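Long-range contacts in cephalosporin hydroxylase CMCI (Streptomyces clavuligerus, PDB 2BR4), which takes part in cephamycin biosynthesis, probably as a magnesium-dependent methyltransferase that uses S-adenosylmethionine in building the methoxy group of the antibiotic: residues P82-E87 and Q111-D116; L155-D160 and D181-E186; D160-T165 and E186-Y191. The protein carries 1 engineered substitution. All coordinates share one frame; numbering follows the deposited sequence.

Contact 1: residues P82-E87 and Q111-D116. With SAM (S-adenosylmethionine), chain V.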
loop_
_atom_site.group_PDB
_atom_site.type_symbol
_atom_site.label_atom_id
_atom_site.label_comp_id
_atom_site.label_asym_id
_atom_site.label_seq_id
_atom_site.Cartn_x
_atom_site.Cartn_y
_atom_site.Cartn_z
ATOM N N PRO E 82 18.137 -2.657 -34.783
ATOM C CA PRO E 82 18.409 -4.057 -35.130
ATOM C C PRO E 82 17.993 -4.424 -36.554
ATOM O O PRO E 82 16.945 -3.991 -37.031
ATOM C CB PRO E 82 17.557 -4.838 -34.121
ATOM C CG PRO E 82 16.449 -3.921 -33.790
ATOM C CD PRO E 82 17.042 -2.544 -33.804
ATOM N N ARG E 83 18.825 -5.223 -37.212
ATOM C CA ARG E 83 18.511 -5.791 -38.516
ATOM C C ARG E 83 17.811 -7.166 -38.409
ATOM O O ARG E 83 17.302 -7.689 -39.395
ATOM C CB ARG E 83 19.803 -5.913 -39.334
ATOM C CG ARG E 83 20.546 -4.572 -39.541
ATOM C CD ARG E 83 20.158 -3.810 -40.815
ATOM N NE ARG E 83 20.048 -4.702 -41.972
ATOM C CZ ARG E 83 21.081 -5.249 -42.622
ATOM N NH1 ARG E 83 22.336 -4.994 -42.257
ATOM N NH2 ARG E 83 20.857 -6.058 -43.656
ATOM N N THR E 84 17.798 -7.751 -37.216
ATOM C CA THR E 84 17.123 -9.027 -36.986
ATOM C C THR E 84 16.520 -9.045 -35.593
ATOM O O THR E 84 17.181 -8.672 -34.624
ATOM C CB THR E 84 18.106 -10.223 -37.130
ATOM O OG1 THR E 84 18.688 -10.250 -38.443
ATOM C CG2 THR E 84 17.355 -11.551 -37.047
ATOM N N ILE E 85 15.266 -9.478 -35.502
ATOM C CA ILE E 85 14.597 -9.718 -34.228
ATOM C C ILE E 85 14.027 -11.128 -34.266
ATOM O O ILE E 85 13.125 -11.400 -35.049
ATOM C CB ILE E 85 13.458 -8.703 -33.997
ATOM C CG1 ILE E 85 14.017 -7.292 -33.837
ATOM C CG2 ILE E 85 12.637 -9.076 -32.753
ATOM C CD1 ILE E 85 12.987 -6.201 -34.056
ATOM N N VAL E 86 14.570 -12.019 -33.441
ATOM C CA VAL E 86 14.041 -13.370 -33.286
ATOM C C VAL E 86 13.055 -13.384 -32.118
ATOM O O VAL E 86 13.239 -12.677 -31.126
ATOM C CB VAL E 86 15.162 -14.411 -33.016
ATOM C CG1 VAL E 86 14.618 -15.827 -33.120
ATOM C CG2 VAL E 86 16.323 -14.237 -33.982
ATOM N N GLU E 87 12.008 -14.191 -32.244
ATOM C CA GLU E 87 10.995 -14.316 -31.209
ATOM C C GLU E 87 10.681 -15.784 -31.011
ATOM O O GLU E 87 9.901 -16.349 -31.757
ATOM C CB GLU E 87 9.718 -13.550 -31.586
ATOM C CG GLU E 87 9.518 -12.237 -30.840
ATOM C CD GLU E 87 8.907 -12.423 -29.466
ATOM O OE1 GLU E 87 9.390 -13.287 -28.705
ATOM O OE2 GLU E 87 7.946 -11.701 -29.137
ATOM N N GLN E 111 14.425 -7.826 -40.376
ATOM C CA GLN E 111 13.702 -9.078 -40.544
ATOM C C GLN E 111 13.227 -9.567 -39.180
ATOM O O GLN E 111 13.908 -9.384 -38.179
ATOM C CB GLN E 111 14.612 -10.137 -41.177
ATOM C CG GLN E 111 15.057 -9.824 -42.594
ATOM C CD GLN E 111 13.913 -9.856 -43.593
ATOM O OE1 GLN E 111 13.149 -10.823 -43.644
ATOM N NE2 GLN E 111 13.795 -8.800 -44.390
ATOM N N VAL E 112 12.060 -10.199 -39.152
ATOM C CA VAL E 112 11.471 -10.690 -37.912
ATOM C C VAL E 112 11.218 -12.184 -38.072
ATOM O O VAL E 112 10.643 -12.614 -39.062
ATOM C CB VAL E 112 10.168 -9.930 -37.574
ATOM C CG1 VAL E 112 9.490 -10.501 -36.336
ATOM C CG2 VAL E 112 10.472 -8.463 -37.368
ATOM N N ILE E 113 11.660 -12.969 -37.095
ATOM C CA ILE E 113 11.653 -14.415 -37.205
ATOM C C ILE E 113 10.952 -15.014 -35.999
ATOM O O ILE E 113 11.495 -15.012 -34.907
ATOM C CB ILE E 113 13.106 -14.941 -37.288
ATOM C CG1 ILE E 113 13.944 -14.057 -38.225
ATOM C CG2 ILE E 113 13.109 -16.404 -37.723
ATOM C CD1 ILE E 113 15.264 -14.674 -38.674
ATOM N N GLY E 114 9.742 -15.517 -36.190
ATOM C CA GLY E 114 9.038 -16.221 -35.138
ATOM C C GLY E 114 9.304 -17.711 -35.207
ATOM O O GLY E 114 9.213 -18.304 -36.282
ATOM N N ILE E 115 9.644 -18.306 -34.065
ATOM C CA ILE E 115 9.825 -19.748 -33.938
ATOM C C ILE E 115 8.809 -20.290 -32.924
ATOM O O ILE E 115 8.540 -19.645 -31.909
ATOM C CB ILE E 115 11.257 -20.054 -33.475
ATOM C CG1 ILE E 115 12.272 -19.605 -34.528
ATOM C CG2 ILE E 115 11.437 -21.537 -33.195
ATOM C CD1 ILE E 115 13.623 -19.263 -33.940
ATOM N N ASP E 116 8.244 -21.468 -33.211
ATOM C CA ASP E 116 7.225 -22.084 -32.352
ATOM C C ASP E 116 6.883 -23.534 -32.751
ATOM O O ASP E 116 6.856 -23.877 -33.928
ATOM C CB ASP E 116 5.933 -21.245 -32.355
ATOM C CG ASP E 116 5.024 -21.555 -31.169
ATOM O OD1 ASP E 116 5.424 -22.380 -30.321
ATOM O OD2 ASP E 116 3.894 -21.029 -31.006
HETATM N N SAM V . 5.291 -13.754 -29.127
HETATM C CA SAM V . 4.105 -13.739 -28.278
HETATM C C SAM V . 3.671 -12.304 -27.978
HETATM O O SAM V . 4.311 -11.589 -27.207
HETATM O OXT SAM V . 2.669 -11.808 -28.502
HETATM C CB SAM V . 4.389 -14.498 -26.981
HETATM C CG SAM V . 4.365 -16.029 -27.098
HETATM S SD SAM V . 3.244 -16.856 -25.927
HETATM C CE SAM V . 3.833 -16.160 -24.362
HETATM C "C5'" SAM V . 3.926 -18.524 -25.722
HETATM C "C4'" SAM V . 4.070 -19.345 -26.994
HETATM O "O4'" SAM V . 5.165 -20.223 -26.821
HETATM C "C3'" SAM V . 2.847 -20.206 -27.301
HETATM O "O3'" SAM V . 2.408 -19.971 -28.616
HETATM C "C2'" SAM V . 3.312 -21.641 -27.131
HETATM O "O2'" SAM V . 2.793 -22.528 -28.098
HETATM C "C1'" SAM V . 4.819 -21.519 -27.274
HETATM N N9 SAM V . 5.541 -22.608 -26.576
HETATM C C8 SAM V . 5.337 -23.097 -25.308
HETATM N N7 SAM V . 6.222 -24.098 -25.092
HETATM C C5 SAM V . 6.986 -24.260 -26.201
HETATM C C6 SAM V . 8.034 -25.125 -26.526
HETATM N N6 SAM V . 8.474 -26.033 -25.660
HETATM N N1 SAM V . 8.626 -25.036 -27.770
HETATM C C2 SAM V . 8.191 -24.107 -28.692
HETATM N N3 SAM V . 7.162 -23.250 -28.366
HETATM C C4 SAM V . 6.566 -23.326 -27.144
#
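Glu87 and Ile113 meet through their backbones, Glu87 N donating to Ile113 O at 2.8 Å, and Glu87 O in turn receives Ile115 N at 3.0 Å in a nearly straight bond. Such bonds run the length of 84-87 and 111-116, two parallel strands whose axes diverge by only 14°. Glu87 shows how a Rossmann-like sheet turns a strand end into a cofactor site. Its CB passes 4.0 Å from Ile113 O; the chain then bends about the CB-CG bond (chi2 -82°) and swings away from the neighbouring strand, lying against Leu96 and Phe99 of helix 94-105. Beyond CD, OE1 lies against Ile158 of the next strand and close to Asp160 OD2, a like charge. OE2 takes a weak hydrogen bond from the amino N of S-adenosylmethionine (3.4 Å) and also a salt bridge from Lys65, so the carboxylate is shared between cofactor and protein. One strand over, Asp116 OD2 accepts a hydrogen bond from the ribose O3' at 3.0 Å, an acid at the end of the second strand as in many methyltransferases of this fold. On the face bearing Thr84, Val86 and Ile113, Val86 CG1 packs against Ile115 CD1 at 3.7 Å. Helix 94-105 covers the opposite face, touching Ile85, Glu87 and Val112, while Ile115 rests on helix 143-146 and strand 155-159 continues the sheet beyond 84-88.

Contact 2: residues L155-D160 and D181-E186. With SAM (S-adenosylmethionine), chain V.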
loop_
_atom_site.group_PDB
_atom_site.type_symbol
_atom_site.label_atom_id
_atom_site.label_comp_id
_atom_site.label_asym_id
_atom_site.label_seq_id
_atom_site.Cartn_x
_atom_site.Cartn_y
_atom_site.Cartn_z
ATOM N N LEU E 155 21.236 -7.886 -33.526
ATOM C CA LEU E 155 20.186 -8.889 -33.372
ATOM C C LEU E 155 19.602 -8.820 -31.973
ATOM O O LEU E 155 20.322 -8.570 -31.015
ATOM C CB LEU E 155 20.766 -10.285 -33.600
ATOM C CG LEU E 155 19.769 -11.450 -33.591
ATOM C CD1 LEU E 155 20.169 -12.471 -34.630
ATOM C CD2 LEU E 155 19.662 -12.124 -32.229
ATOM N N ILE E 156 18.296 -9.056 -31.868
ATOM C CA ILE E 156 17.609 -9.163 -30.579
ATOM C C ILE E 156 16.896 -10.512 -30.535
ATOM O O ILE E 156 16.036 -10.794 -31.361
ATOM C CB ILE E 156 16.605 -8.012 -30.379
ATOM C CG1 ILE E 156 17.333 -6.663 -30.362
ATOM C CG2 ILE E 156 15.821 -8.202 -29.072
ATOM C CD1 ILE E 156 16.419 -5.460 -30.427
ATOM N N PHE E 157 17.275 -11.337 -29.567
ATOM C CA PHE E 157 16.748 -12.680 -29.414
ATOM C C PHE E 157 15.888 -12.678 -28.157
ATOM O O PHE E 157 16.385 -12.377 -27.069
ATOM C CB PHE E 157 17.915 -13.670 -29.272
ATOM C CG PHE E 157 17.512 -15.116 -29.372
ATOM C CD1 PHE E 157 17.651 -15.809 -30.567
ATOM C CD2 PHE E 157 17.005 -15.787 -28.268
ATOM C CE1 PHE E 157 17.281 -17.152 -30.656
ATOM C CE2 PHE E 157 16.638 -17.128 -28.349
ATOM C CZ PHE E 157 16.775 -17.809 -29.541
ATOM N N ILE E 158 14.608 -13.020 -28.314
ATOM C CA ILE E 158 13.623 -12.935 -27.235
ATOM C C ILE E 158 13.057 -14.315 -26.898
ATOM O O ILE E 158 12.422 -14.958 -27.734
ATOM C CB ILE E 158 12.461 -11.996 -27.641
ATOM C CG1 ILE E 158 12.989 -10.622 -28.058
ATOM C CG2 ILE E 158 11.482 -11.832 -26.492
ATOM C CD1 ILE E 158 11.966 -9.762 -28.787
ATOM N N ASP E 159 13.287 -14.765 -25.670
ATOM C CA ASP E 159 12.650 -15.974 -25.173
ATOM C C ASP E 159 11.236 -15.707 -24.656
ATOM O O ASP E 159 11.047 -15.073 -23.617
ATOM C CB ASP E 159 13.478 -16.610 -24.061
ATOM C CG ASP E 159 12.945 -17.969 -23.665
ATOM O OD1 ASP E 159 13.248 -18.445 -22.545
ATOM O OD2 ASP E 159 12.209 -18.634 -24.428
ATOM N N ASP E 160 10.247 -16.208 -25.386
ATOM C CA ASP E 160 8.852 -16.144 -24.956
ATOM C C ASP E 160 8.203 -17.522 -24.897
ATOM O O ASP E 160 6.988 -17.623 -24.886
ATOM C CB ASP E 160 8.059 -15.232 -25.882
ATOM C CG ASP E 160 7.931 -13.840 -25.342
ATOM O OD1 ASP E 160 7.361 -13.678 -24.234
ATOM O OD2 ASP E 160 8.373 -12.852 -25.969
ATOM N N ASP E 181 24.398 -7.333 -29.130
ATOM C CA ASP E 181 23.121 -8.009 -29.315
ATOM C C ASP E 181 22.484 -8.355 -27.973
ATOM O O ASP E 181 23.185 -8.609 -27.004
ATOM C CB ASP E 181 23.316 -9.288 -30.143
ATOM C CG ASP E 181 23.854 -9.008 -31.538
ATOM O OD1 ASP E 181 24.134 -7.828 -31.837
ATOM O OD2 ASP E 181 24.028 -9.897 -32.402
ATOM N N TYR E 182 21.153 -8.374 -27.932
ATOM C CA TYR E 182 20.406 -8.682 -26.709
ATOM C C TYR E 182 19.930 -10.142 -26.656
ATOM O O TYR E 182 19.706 -10.783 -27.690
ATOM C CB TYR E 182 19.209 -7.732 -26.570
ATOM C CG TYR E 182 19.592 -6.321 -26.166
ATOM C CD1 TYR E 182 20.154 -5.441 -27.081
ATOM C CD2 TYR E 182 19.399 -5.872 -24.868
ATOM C CE1 TYR E 182 20.510 -4.144 -26.716
ATOM C CE2 TYR E 182 19.755 -4.580 -24.492
ATOM C CZ TYR E 182 20.306 -3.721 -25.419
ATOM O OH TYR E 182 20.661 -2.441 -25.048
ATOM N N PHE E 183 19.836 -10.668 -25.436
ATOM C CA PHE E 183 19.131 -11.911 -25.147
ATOM C C PHE E 183 18.152 -11.610 -24.013
ATOM O O PHE E 183 18.541 -11.474 -22.858
ATOM C CB PHE E 183 20.103 -13.025 -24.755
ATOM C CG PHE E 183 19.491 -14.410 -24.778
ATOM C CD1 PHE E 183 19.776 -15.294 -25.808
ATOM C CD2 PHE E 183 18.641 -14.833 -23.762
ATOM C CE1 PHE E 183 19.220 -16.567 -25.828
ATOM C CE2 PHE E 183 18.086 -16.108 -23.781
ATOM C CZ PHE E 183 18.376 -16.971 -24.816
ATOM N N ILE E 184 16.877 -11.494 -24.361
ATOM C CA ILE E 184 15.849 -11.089 -23.420
ATOM C C ILE E 184 14.992 -12.277 -22.999
ATOM O O ILE E 184 14.397 -12.951 -23.830
ATOM C CB ILE E 184 15.000 -9.970 -24.047
ATOM C CG1 ILE E 184 15.884 -8.740 -24.280
ATOM C CG2 ILE E 184 13.826 -9.608 -23.147
ATOM C CD1 ILE E 184 15.294 -7.710 -25.199
ATOM N N ILE E 185 14.961 -12.528 -21.691
ATOM C CA ILE E 185 14.095 -13.543 -21.098
ATOM C C ILE E 185 12.872 -12.869 -20.478
ATOM O O ILE E 185 12.961 -12.264 -19.410
ATOM C CB ILE E 185 14.865 -14.339 -20.028
ATOM C CG1 ILE E 185 16.069 -15.057 -20.653
ATOM C CG2 ILE E 185 13.933 -15.350 -19.339
ATOM C CD1 ILE E 185 17.131 -15.507 -19.634
ATOM N N GLU E 186 11.733 -12.976 -21.150
ATOM C CA GLU E 186 10.499 -12.377 -20.658
ATOM C C GLU E 186 9.876 -13.248 -19.568
ATOM O O GLU E 186 9.994 -14.468 -19.597
ATOM C CB GLU E 186 9.508 -12.129 -21.808
ATOM C CG GLU E 186 10.053 -11.195 -22.896
ATOM C CD GLU E 186 8.999 -10.691 -23.889
ATOM O OE1 GLU E 186 7.813 -11.066 -23.798
ATOM O OE2 GLU E 186 9.360 -9.897 -24.781
HETATM N N SAM V . 5.291 -13.754 -29.127
HETATM C CA SAM V . 4.105 -13.739 -28.278
HETATM C C SAM V . 3.671 -12.304 -27.978
HETATM O O SAM V . 4.311 -11.589 -27.207
HETATM O OXT SAM V . 2.669 -11.808 -28.502
HETATM C CB SAM V . 4.389 -14.498 -26.981
HETATM C CG SAM V . 4.365 -16.029 -27.098
HETATM S SD SAM V . 3.244 -16.856 -25.927
HETATM C CE SAM V . 3.833 -16.160 -24.362
HETATM C "C5'" SAM V . 3.926 -18.524 -25.722
HETATM C "C4'" SAM V . 4.070 -19.345 -26.994
HETATM O "O4'" SAM V . 5.165 -20.223 -26.821
HETATM C "C3'" SAM V . 2.847 -20.206 -27.301
HETATM O "O3'" SAM V . 2.408 -19.971 -28.616
HETATM C "C2'" SAM V . 3.312 -21.641 -27.131
HETATM O "O2'" SAM V . 2.793 -22.528 -28.098
HETATM C "C1'" SAM V . 4.819 -21.519 -27.274
HETATM N N9 SAM V . 5.541 -22.608 -26.576
HETATM C C8 SAM V . 5.337 -23.097 -25.308
HETATM N N7 SAM V . 6.222 -24.098 -25.092
HETATM C C5 SAM V . 6.986 -24.260 -26.201
HETATM C C6 SAM V . 8.034 -25.125 -26.526
HETATM N N6 SAM V . 8.474 -26.033 -25.660
HETATM N N1 SAM V . 8.626 -25.036 -27.770
HETATM C C2 SAM V . 8.191 -24.107 -28.692
HETATM N N3 SAM V . 7.162 -23.250 -28.366
HETATM C C4 SAM V . 6.566 -23.326 -27.144
#
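The rings of Phe157 and Phe183 lie side by side and point the same way, their planes only 17° apart but slid so far (centroids 5.0 Å) that they barely overlap. The touch is made by Phe157 CD2 and Phe183 CE1, while Ile185 CG1 sits in plane at the edge of the Phe183 ring and Ile168 of helix 165-175 packs on both phenylalanines. That helix links the two strands, making 155-159 and 182-185 the arms of a beta-alpha-beta crossover in the Rossmann-like sheet; Ile184 N to Phe157 O (2.9 Å) and Asp159 N to Ile184 O (2.8 Å) are among the bonds that zip them in parallel. On the other face, Ile156 CG2 meets Ile184 CD1 at 3.9 Å. Where the strands end, the carboxylates of Asp160 and Glu186 stand almost perpendicular (88°), Asp160 OD1 being 2.7 Å from Glu186 OE1, and Lys65 forms salt bridges to both acids. Extended beyond CG, Glu186 brings OE2 to the hydroxyl of Tyr73. With an alanine at this position, the Tyr73 hydroxyl would probably lose its acceptor and the Lys65 amine one of its carboxylates. Nearby, Asp159 turns its carboxylate to Thr165 and to the backbone N of Ala161 and His162.

Contact 3: residues D160-T165 and E186-Y191. With MG (magnesium ion), chain U; SAM (S-adenosylmethionine), chain V; P4C (O-acetaldehydyl-hexaethylene glycol), chain J.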
loop_
_atom_site.group_PDB
_atom_site.type_symbol
_atom_site.label_atom_id
_atom_site.label_comp_id
_atom_site.label_asym_id
_atom_site.label_seq_id
_atom_site.Cartn_x
_atom_site.Cartn_y
_atom_site.Cartn_z
ATOM N N ASP E 160 10.247 -16.208 -25.386
ATOM C CA ASP E 160 8.852 -16.144 -24.956
ATOM C C ASP E 160 8.203 -17.522 -24.897
ATOM O O ASP E 160 6.988 -17.623 -24.886
ATOM C CB ASP E 160 8.059 -15.232 -25.882
ATOM C CG ASP E 160 7.931 -13.840 -25.342
ATOM O OD1 ASP E 160 7.361 -13.678 -24.234
ATOM O OD2 ASP E 160 8.373 -12.852 -25.969
ATOM N N ALA E 161 9.025 -18.568 -24.845
ATOM C CA ALA E 161 8.569 -19.954 -24.730
ATOM C C ALA E 161 8.999 -20.599 -23.400
ATOM O O ALA E 161 8.335 -21.511 -22.897
ATOM C CB ALA E 161 9.104 -20.771 -25.905
ATOM N N HIS E 162 10.131 -20.152 -22.859
ATOM C CA HIS E 162 10.537 -20.474 -21.488
ATOM C C HIS E 162 10.824 -21.951 -21.242
ATOM O O HIS E 162 10.682 -22.429 -20.115
ATOM C CB HIS E 162 9.468 -19.984 -20.501
ATOM C CG HIS E 162 8.905 -18.642 -20.844
ATOM N ND1 HIS E 162 9.698 -17.532 -21.042
ATOM C CD2 HIS E 162 7.629 -18.239 -21.050
ATOM C CE1 HIS E 162 8.930 -16.498 -21.344
ATOM N NE2 HIS E 162 7.670 -16.900 -21.353
ATOM N N ALA E 163 11.222 -22.665 -22.292
ATOM C CA ALA E 163 11.620 -24.060 -22.175
ATOM C C ALA E 163 13.099 -24.175 -22.500
ATOM O O ALA E 163 13.585 -23.536 -23.440
ATOM C CB ALA E 163 10.815 -24.920 -23.116
ATOM N N ASN E 164 13.806 -24.982 -21.708
ATOM C CA ASN E 164 15.217 -25.290 -21.945
ATOM C C ASN E 164 16.067 -24.025 -22.168
ATOM O O ASN E 164 16.976 -23.999 -23.002
ATOM C CB ASN E 164 15.312 -26.237 -23.139
ATOM C CG ASN E 164 16.710 -26.731 -23.385
ATOM O OD1 ASN E 164 17.198 -26.681 -24.515
ATOM N ND2 ASN E 164 17.373 -27.205 -22.329
ATOM N N THR E 165 15.774 -22.998 -21.376
ATOM C CA THR E 165 16.166 -21.627 -21.677
ATOM C C THR E 165 17.652 -21.356 -21.556
ATOM O O THR E 165 18.179 -20.510 -22.273
ATOM C CB THR E 165 15.382 -20.660 -20.771
ATOM O OG1 THR E 165 13.995 -20.676 -21.147
ATOM C CG2 THR E 165 15.812 -19.204 -20.982
ATOM N N GLU E 186 11.733 -12.976 -21.150
ATOM C CA GLU E 186 10.499 -12.377 -20.658
ATOM C C GLU E 186 9.876 -13.248 -19.568
ATOM O O GLU E 186 9.994 -14.468 -19.597
ATOM C CB GLU E 186 9.508 -12.129 -21.808
ATOM C CG GLU E 186 10.053 -11.195 -22.896
ATOM C CD GLU E 186 8.999 -10.691 -23.889
ATOM O OE1 GLU E 186 7.813 -11.066 -23.798
ATOM O OE2 GLU E 186 9.360 -9.897 -24.781
ATOM N N ASP E 187 9.294 -12.579 -18.571
ATOM C CA ASP E 187 8.405 -13.156 -17.554
ATOM C C ASP E 187 9.022 -14.033 -16.464
ATOM O O ASP E 187 8.639 -13.913 -15.302
ATOM C CB ASP E 187 7.260 -13.919 -18.218
ATOM C CG ASP E 187 6.468 -13.054 -19.148
ATOM O OD1 ASP E 187 5.880 -12.064 -18.654
ATOM O OD2 ASP E 187 6.399 -13.274 -20.382
ATOM N N MET E 188 9.963 -14.895 -16.833
ATOM C CA MET E 188 10.344 -16.035 -16.003
ATOM C C MET E 188 11.358 -15.748 -14.903
ATOM O O MET E 188 11.356 -16.435 -13.884
ATOM C CB MET E 188 10.908 -17.148 -16.883
ATOM C CG MET E 188 9.945 -17.669 -17.904
ATOM S SD MET E 188 8.582 -18.634 -17.197
ATOM C CE MET E 188 7.361 -17.412 -17.117
ATOM N N ILE E 189 12.237 -14.771 -15.101
ATOM C CA ILE E 189 13.371 -14.605 -14.184
ATOM C C ILE E 189 12.956 -14.441 -12.718
ATOM O O ILE E 189 13.501 -15.127 -11.870
ATOM C CB ILE E 189 14.337 -13.468 -14.654
ATOM C CG1 ILE E 189 15.605 -14.074 -15.273
ATOM C CG2 ILE E 189 14.755 -12.569 -13.498
ATOM C CD1 ILE E 189 15.701 -13.910 -16.742
ATOM N N PRO E 190 12.005 -13.557 -12.412
ATOM C CA PRO E 190 11.537 -13.389 -11.026
ATOM C C PRO E 190 11.048 -14.689 -10.398
ATOM O O PRO E 190 11.350 -14.933 -9.238
ATOM C CB PRO E 190 10.375 -12.400 -11.166
ATOM C CG PRO E 190 10.685 -11.645 -12.411
ATOM C CD PRO E 190 11.307 -12.647 -13.334
ATOM N N TYR E 191 10.314 -15.494 -11.159
ATOM C CA TYR E 191 9.798 -16.779 -10.684
ATOM C C TYR E 191 10.874 -17.835 -10.501
ATOM O O TYR E 191 10.837 -18.594 -9.542
ATOM C CB TYR E 191 8.740 -17.324 -11.638
ATOM C CG TYR E 191 7.518 -16.460 -11.720
ATOM C CD1 TYR E 191 7.378 -15.531 -12.744
ATOM C CD2 TYR E 191 6.506 -16.558 -10.769
ATOM C CE1 TYR E 191 6.268 -14.724 -12.827
ATOM C CE2 TYR E 191 5.383 -15.751 -10.847
ATOM C CZ TYR E 191 5.275 -14.838 -11.882
ATOM O OH TYR E 191 4.175 -14.032 -11.984
HETATM MG MG MG U . 5.491 -14.635 -22.104
HETATM N N SAM V . 5.291 -13.754 -29.127
HETATM C CA SAM V . 4.105 -13.739 -28.278
HETATM C C SAM V . 3.671 -12.304 -27.978
HETATM O O SAM V . 4.311 -11.589 -27.207
HETATM O OXT SAM V . 2.669 -11.808 -28.502
HETATM C CB SAM V . 4.389 -14.498 -26.981
HETATM C CG SAM V . 4.365 -16.029 -27.098
HETATM S SD SAM V . 3.244 -16.856 -25.927
HETATM C CE SAM V . 3.833 -16.160 -24.362
HETATM C "C5'" SAM V . 3.926 -18.524 -25.722
HETATM C "C4'" SAM V . 4.070 -19.345 -26.994
HETATM O "O4'" SAM V . 5.165 -20.223 -26.821
HETATM C "C3'" SAM V . 2.847 -20.206 -27.301
HETATM O "O3'" SAM V . 2.408 -19.971 -28.616
HETATM C "C2'" SAM V . 3.312 -21.641 -27.131
HETATM O "O2'" SAM V . 2.793 -22.528 -28.098
HETATM C "C1'" SAM V . 4.819 -21.519 -27.274
HETATM N N9 SAM V . 5.541 -22.608 -26.576
HETATM C C8 SAM V . 5.337 -23.097 -25.308
HETATM N N7 SAM V . 6.222 -24.098 -25.092
HETATM C C5 SAM V . 6.986 -24.260 -26.201
HETATM C C6 SAM V . 8.034 -25.125 -26.526
HETATM N N6 SAM V . 8.474 -26.033 -25.660
HETATM N N1 SAM V . 8.626 -25.036 -27.770
HETATM C C2 SAM V . 8.191 -24.107 -28.692
HETATM N N3 SAM V . 7.162 -23.250 -28.366
HETATM C C4 SAM V . 6.566 -23.326 -27.144
HETATM O O1 P4C J . 3.390 -27.544 -6.501
HETATM C C2 P4C J . 2.999 -27.221 -7.780
HETATM C C3 P4C J . 3.104 -26.051 -8.385
HETATM O O4 P4C J . 2.508 -25.957 -9.699
HETATM C C5 P4C J . 2.281 -24.712 -10.380
HETATM C C6 P4C J . 1.750 -23.596 -9.483
HETATM O O7 P4C J . 1.589 -22.400 -10.244
HETATM C C8 P4C J . 1.200 -21.284 -9.440
HETATM C C9 P4C J . 2.381 -20.343 -9.219
HETATM O O10 P4C J . 2.756 -19.685 -10.432
HETATM C C11 P4C J . 1.958 -18.553 -10.783
HETATM C C12 P4C J . 2.768 -17.613 -11.668
HETATM O O13 P4C J . 2.406 -17.701 -13.049
HETATM C C14 P4C J . 3.239 -16.861 -13.853
HETATM C C15 P4C J . 2.983 -17.077 -15.337
HETATM O O16 P4C J . 4.061 -17.791 -15.957
HETATM C C17 P4C J . 4.041 -17.768 -17.391
HETATM C C18 P4C J . 4.579 -19.093 -17.938
HETATM O O19 P4C J . 3.866 -19.574 -19.089
HETATM C C20 P4C J . 3.611 -18.767 -20.122
HETATM C C21 P4C J . 3.409 -17.869 -20.878
HETATM O O22 P4C J . 2.995 -17.024 -21.554
#
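Asp187 OD2 binds the magnesium ion at 2.4 Å, and across the contact Asp160 and His162 face the same ion. The site lies where two neighbouring strands of the Rossmann-like sheet run out into loops, the place where this fold commonly gathers its ligands. Asp160 OD1 stands farther from the metal, at 3.0 Å, and His162 NE2 lies 3.2 Å from it, with the ion in the plane of the imidazole, at the ring's edge. Both faces of that ring have neighbours. Met188, bent at chi2 and chi3, curls over one of them: its CE sits 4.2 Å from the ring centroid and 16° off the normal, a CH-pi contact, and SD joins it at 4.1 Å as a sulfur-aromatic contact. The carbonyl carbon of Asp160 lies over the opposite face, toward the rim. The backbone around His162 is tied down as well, its N bonded to Asp159 and its O to Asn13 of a third subunit, so the loop also meets a neighbouring subunit.

The same Met188 methyl also touches the bound O-acetaldehydyl-hexaethylene glycol, CE lying 3.4 Å from its C17. Farther along that chain, Tyr191 offers a ring face to C14, while the carbonyl O of Asp187 lies in plane at the edge of the same ring. On the cofactor side, Ala161 CB rests 3.8 Å from C4 of the adenine, and Ala163 CB stands 3.6 Å from its amino nitrogen, N6.

The three contacts line one S-adenosylmethionine site at the ends of successive strands. Contact 1 and contact 2, centres about 10 Å apart, belong to neighbouring strands of one sheet, joined by a probable hydrogen bond from Val86 N to Ile156 O (2.8 Å); at their ends Glu87 OE1 and Asp160 OD2, like charges, lie 3.0 Å apart beside Lys65. Contact 3, about 11 Å from contact 2 between centres, shares Asp160 and Glu186 with it and carries both strands into the metal site. Contact 1 meets the cofactor's amino group, weakly, and its ribose, whereas contact 3 meets its adenine and carries the magnesium, which stands 3.2 Å from the cofactor's methyl carbon CE.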